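Local coordinates for protein type VI secretion system component (PDB 2P5Z) that is a component of the type VI secretion system, structurally similar to the phage T4 tail proteins gp27 and gp5, and probably forms part of the injection apparatus, at residues V382-S393 / I403-F415. Numbering follows the deposited sequence.
Sequences VMAGTLPARVTS and IDKDGRYRVNLDF
Strands 387-391 and 409-412 pair antiparallel as the first two strands of an OB-type five-stranded sheet, strongly twisted here, with strand directions 123° apart. Arg390 and Asn412 form a hydrogen-bonded pair: Arg390 N gives a nearly straight bond to Asn412 O (2.7 Å), and Asn412 N returns one to Arg390 O (2.8 Å). Just past the first strand, Thr392 grips Arg410 O twice. Thr392 N donates to Arg410 O at 3.3 Å, while Thr392 OG1 reaches the same oxygen from above the carbonyl plane (2.9 Å). A chi1 of 43° sets OG1 between the backbone N and carbonyl carbon, where it can reach that oxygen and also lie over the centre of one face of the Arg410 guanidinium; the CG2 branch meets Asn412 CB.

Small and branched apolar residues suit the buried face. Ala389 CB fits against Val411 CG1 (3.7 Å), and Val391 divides its branches, CG1 touching the Tyr409 ring at CD2 and CG2 meeting Val411 CG2. At the other end, Phe415 presents its ring edge to Pro388 O, while its CZ packs on Pro388 CB (3.7 Å), a flat ring against a compact one. Arg390 NH1 approaches Phe415 CE2 obliquely, with guanidinium and ring planes 43° apart, and a water bridges NH1 to Asp414 O. The long arginine also uses NH2 for a salt bridge to Glu451.

Strand 387-391 pairs on its other edge with strand 451-456, and Val411 also touches Val452. Strand 409-412 is flanked by strand 426-429, where Arg410 packs on Trp428, while Pro388 meets Glu457 of a second subunit.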
loop_
_atom_site.group_PDB
_atom_site.type_symbol
_atom_site.label_atom_id
_atom_site.label_comp_id
_atom_site.label_asym_id
_atom_site.label_seq_id
_atom_site.Cartn_x
_atom_site.Cartn_y
_atom_site.Cartn_z
ATOM N N VAL A 382 -15.366 2.192 0.847
ATOM C CA VAL A 382 -15.841 2.626 -0.447
ATOM C C VAL A 382 -16.855 1.602 -0.938
ATOM O O VAL A 382 -16.525 0.414 -1.097
ATOM C CB VAL A 382 -14.657 2.838 -1.417
ATOM C CG1 VAL A 382 -15.123 3.030 -2.842
ATOM C CG2 VAL A 382 -13.828 4.052 -0.964
ATOM N N MET A 383 -18.103 2.053 -1.106
ATOM C CA MET A 383 -19.188 1.149 -1.473
ATOM C C MET A 383 -19.349 1.131 -2.980
ATOM O O MET A 383 -19.984 2.015 -3.563
ATOM C CB MET A 383 -20.502 1.536 -0.798
ATOM C CG MET A 383 -20.431 1.584 0.722
ATOM S SD MET A 383 -20.294 -0.034 1.477
ATOM C CE MET A 383 -19.421 0.449 2.914
ATOM N N ALA A 384 -18.724 0.138 -3.601
ATOM C CA ALA A 384 -18.838 -0.095 -5.023
ATOM C C ALA A 384 -19.889 -1.160 -5.178
ATOM O O ALA A 384 -20.106 -1.970 -4.272
ATOM C CB ALA A 384 -17.517 -0.586 -5.591
ATOM N N GLY A 385 -20.543 -1.177 -6.321
ATOM C CA GLY A 385 -21.618 -2.135 -6.522
ATOM C C GLY A 385 -22.812 -1.914 -5.606
ATOM O O GLY A 385 -22.934 -0.894 -4.917
ATOM N N THR A 386 -23.675 -2.910 -5.568
ATOM C CA THR A 386 -24.981 -2.742 -4.992
ATOM C C THR A 386 -25.252 -3.798 -3.918
ATOM O O THR A 386 -24.687 -4.895 -3.953
ATOM C CB THR A 386 -26.027 -2.787 -6.118
ATOM O OG1 THR A 386 -27.141 -1.981 -5.749
ATOM C CG2 THR A 386 -26.483 -4.201 -6.403
ATOM N N LEU A 387 -26.083 -3.473 -2.935
ATOM C CA LEU A 387 -26.452 -4.488 -1.937
ATOM C C LEU A 387 -27.887 -4.959 -2.141
ATOM O O LEU A 387 -28.795 -4.139 -2.302
ATOM C CB LEU A 387 -26.280 -3.971 -0.508
ATOM C CG LEU A 387 -24.870 -3.634 -0.053
ATOM C CD1 LEU A 387 -24.924 -3.163 1.385
ATOM C CD2 LEU A 387 -23.986 -4.864 -0.214
ATOM N N PRO A 388 -28.095 -6.279 -2.143
ATOM C CA PRO A 388 -29.457 -6.790 -2.222
ATOM C C PRO A 388 -30.194 -6.562 -0.905
ATOM O O PRO A 388 -29.593 -6.651 0.171
ATOM C CB PRO A 388 -29.263 -8.285 -2.470
ATOM C CG PRO A 388 -27.923 -8.603 -1.887
ATOM C CD PRO A 388 -27.089 -7.356 -2.061
ATOM N N ALA A 389 -31.476 -6.229 -0.989
ATOM C CA ALA A 389 -32.287 -6.141 0.207
ATOM C C ALA A 389 -33.690 -6.662 -0.061
ATOM O O ALA A 389 -34.099 -6.788 -1.212
ATOM C CB ALA A 389 -32.334 -4.733 0.693
ATOM N N ARG A 390 -34.412 -6.975 1.010
ATOM C CA ARG A 390 -35.814 -7.348 0.920
ATOM C C ARG A 390 -36.649 -6.289 1.588
ATOM O O ARG A 390 -36.383 -5.945 2.736
ATOM C CB ARG A 390 -36.067 -8.680 1.614
ATOM C CG ARG A 390 -35.695 -9.871 0.782
ATOM C CD ARG A 390 -36.582 -11.053 1.111
ATOM N NE ARG A 390 -36.377 -12.138 0.155
ATOM C CZ ARG A 390 -35.506 -13.130 0.325
ATOM N NH1 ARG A 390 -34.759 -13.178 1.423
ATOM N NH2 ARG A 390 -35.384 -14.077 -0.600
ATOM N N VAL A 391 -37.659 -5.783 0.874
ATOM C CA VAL A 391 -38.637 -4.857 1.465
ATOM C C VAL A 391 -39.494 -5.605 2.484
ATOM O O VAL A 391 -39.981 -6.696 2.206
ATOM C CB VAL A 391 -39.520 -4.182 0.405
ATOM C CG1 VAL A 391 -40.271 -3.017 1.019
ATOM C CG2 VAL A 391 -38.669 -3.671 -0.738
ATOM N N THR A 392 -39.609 -5.044 3.687
ATOM C CA THR A 392 -40.395 -5.653 4.759
ATOM C C THR A 392 -41.719 -4.920 4.967
ATOM O O THR A 392 -41.988 -3.895 4.325
ATOM C CB THR A 392 -39.617 -5.714 6.111
ATOM O OG1 THR A 392 -38.916 -4.482 6.341
ATOM C CG2 THR A 392 -38.634 -6.880 6.118
ATOM N N SER A 393 -42.536 -5.446 5.878
ATOM C CA SER A 393 -43.844 -4.870 6.164
ATOM C C SER A 393 -44.108 -4.742 7.665
ATOM O O SER A 393 -45.211 -4.380 8.087
ATOM C CB SER A 393 -44.924 -5.709 5.495
ATOM O OG SER A 393 -44.807 -7.064 5.882
ATOM N N ILE A 403 -43.672 1.543 5.422
ATOM C CA ILE A 403 -43.330 2.796 4.762
ATOM C C ILE A 403 -43.815 3.984 5.603
ATOM O O ILE A 403 -45.013 4.147 5.849
ATOM C CB ILE A 403 -43.835 2.816 3.276
ATOM C CG1 ILE A 403 -43.774 4.217 2.671
ATOM C CG2 ILE A 403 -45.235 2.216 3.149
ATOM C CD1 ILE A 403 -44.076 4.236 1.181
ATOM N N ASP A 404 -42.865 4.785 6.080
ATOM C CA ASP A 404 -43.183 5.928 6.937
ATOM C C ASP A 404 -43.367 7.204 6.120
ATOM O O ASP A 404 -43.198 7.197 4.896
ATOM C CB ASP A 404 -42.133 6.117 8.051
ATOM C CG ASP A 404 -40.751 6.537 7.521
ATOM O OD1 ASP A 404 -40.469 6.385 6.312
ATOM O OD2 ASP A 404 -39.929 7.005 8.336
ATOM N N LYS A 405 -43.643 8.302 6.818
ATOM C CA LYS A 405 -44.155 9.533 6.211
ATOM C C LYS A 405 -43.158 10.320 5.350
ATOM O O LYS A 405 -43.086 11.547 5.443
ATOM C CB LYS A 405 -44.756 10.420 7.307
ATOM C CG LYS A 405 -45.255 9.609 8.501
ATOM C CD LYS A 405 -46.683 9.967 8.893
ATOM C CE LYS A 405 -47.322 8.817 9.672
ATOM N NZ LYS A 405 -48.779 9.041 9.916
ATOM N N ASP A 406 -42.419 9.602 4.500
ATOM C CA ASP A 406 -41.437 10.182 3.582
ATOM C C ASP A 406 -41.220 9.282 2.363
ATOM O O ASP A 406 -40.759 9.746 1.315
ATOM C CB ASP A 406 -40.102 10.429 4.297
ATOM C CG ASP A 406 -39.981 11.843 4.849
ATOM O OD1 ASP A 406 -40.137 12.821 4.045
ATOM O OD2 ASP A 406 -39.718 11.975 6.089
ATOM N N GLY A 407 -41.566 8.004 2.530
ATOM C CA GLY A 407 -41.430 6.942 1.517
ATOM C C GLY A 407 -40.157 6.811 0.680
ATOM O O GLY A 407 -40.187 7.191 -0.488
ATOM N N ARG A 408 -39.034 6.281 1.188
ATOM C CA ARG A 408 -38.737 5.765 2.554
ATOM C C ARG A 408 -39.314 4.417 3.006
ATOM O O ARG A 408 -40.018 4.335 4.017
ATOM C CB ARG A 408 -38.815 6.831 3.655
ATOM C CG ARG A 408 -37.599 7.688 3.767
ATOM C CD ARG A 408 -36.461 6.928 4.395
ATOM N NE ARG A 408 -35.751 7.796 5.320
ATOM C CZ ARG A 408 -36.033 7.898 6.614
ATOM N NH1 ARG A 408 -35.340 8.733 7.364
ATOM N NH2 ARG A 408 -37.002 7.174 7.160
ATOM N N TYR A 409 -38.956 3.367 2.267
ATOM C CA TYR A 409 -39.226 1.985 2.660
ATOM C C TYR A 409 -38.269 1.542 3.760
ATOM O O TYR A 409 -37.135 2.016 3.819
ATOM C CB TYR A 409 -39.027 1.056 1.471
ATOM C CG TYR A 409 -39.978 1.274 0.321
ATOM C CD1 TYR A 409 -39.654 2.135 -0.732
ATOM C CD2 TYR A 409 -41.195 0.598 0.269
ATOM C CE1 TYR A 409 -40.525 2.329 -1.799
ATOM C CE2 TYR A 409 -42.073 0.785 -0.792
ATOM C CZ TYR A 409 -41.732 1.647 -1.824
ATOM O OH TYR A 409 -42.602 1.832 -2.877
ATOM N N ARG A 410 -38.716 0.640 4.635
ATOM C CA ARG A 410 -37.793 -0.038 5.550
ATOM C C ARG A 410 -37.363 -1.351 4.927
ATOM O O ARG A 410 -38.180 -2.227 4.641
ATOM C CB ARG A 410 -38.369 -0.287 6.947
ATOM C CG ARG A 410 -37.422 -1.123 7.820
ATOM C CD ARG A 410 -37.788 -1.127 9.294
ATOM N NE ARG A 410 -38.932 -1.990 9.587
ATOM C CZ ARG A 410 -38.861 -3.301 9.815
ATOM N NH1 ARG A 410 -37.693 -3.934 9.785
ATOM N NH2 ARG A 410 -39.970 -3.986 10.068
ATOM N N VAL A 411 -36.062 -1.484 4.731
ATOM C CA VAL A 411 -35.550 -2.580 3.957
ATOM C C VAL A 411 -34.617 -3.437 4.811
ATOM O O VAL A 411 -34.037 -2.962 5.783
ATOM C CB VAL A 411 -34.935 -2.031 2.663
ATOM C CG1 VAL A 411 -33.414 -1.913 2.744
ATOM C CG2 VAL A 411 -35.375 -2.863 1.515
ATOM N N ASN A 412 -34.524 -4.712 4.471
ATOM C CA ASN A 412 -33.826 -5.686 5.287
ATOM C C ASN A 412 -32.787 -6.365 4.433
ATOM O O ASN A 412 -33.116 -6.859 3.359
ATOM C CB ASN A 412 -34.824 -6.734 5.757
ATOM C CG ASN A 412 -34.344 -7.510 6.956
ATOM O OD1 ASN A 412 -33.357 -8.257 6.885
ATOM N ND2 ASN A 412 -35.056 -7.358 8.073
ATOM N N LEU A 413 -31.539 -6.406 4.899
ATOM C CA LEU A 413 -30.453 -6.954 4.063
ATOM C C LEU A 413 -29.632 -8.131 4.615
ATOM O O LEU A 413 -28.508 -8.360 4.192
ATOM C CB LEU A 413 -29.585 -5.851 3.421
ATOM C CG LEU A 413 -28.790 -4.708 4.051
ATOM C CD1 LEU A 413 -29.275 -3.400 3.462
ATOM C CD2 LEU A 413 -28.915 -4.642 5.516
ATOM N N ASP A 414 -30.222 -8.888 5.532
ATOM C CA ASP A 414 -29.641 -10.140 5.986
ATOM C C ASP A 414 -30.106 -11.243 5.041
ATOM O O ASP A 414 -31.235 -11.215 4.561
ATOM C CB ASP A 414 -30.083 -10.431 7.423
ATOM C CG ASP A 414 -29.488 -11.717 7.980
ATOM O OD1 ASP A 414 -28.348 -12.080 7.603
ATOM O OD2 ASP A 414 -30.163 -12.368 8.806
ATOM N N PHE A 415 -29.233 -12.202 4.754
ATOM C CA PHE A 415 -29.588 -13.314 3.867
ATOM C C PHE A 415 -29.173 -14.669 4.435
ATOM O O PHE A 415 -29.254 -14.896 5.644
ATOM C CB PHE A 415 -28.991 -13.102 2.467
ATOM C CG PHE A 415 -29.740 -12.090 1.634
ATOM C CD1 PHE A 415 -29.405 -10.746 1.677
ATOM C CD2 PHE A 415 -30.787 -12.486 0.814
ATOM C CE1 PHE A 415 -30.099 -9.817 0.919
ATOM C CE2 PHE A 415 -31.481 -11.560 0.053
ATOM C CZ PHE A 415 -31.137 -10.224 0.109
HETATM O O HOH W 1 -33.707 -11.286 3.198
#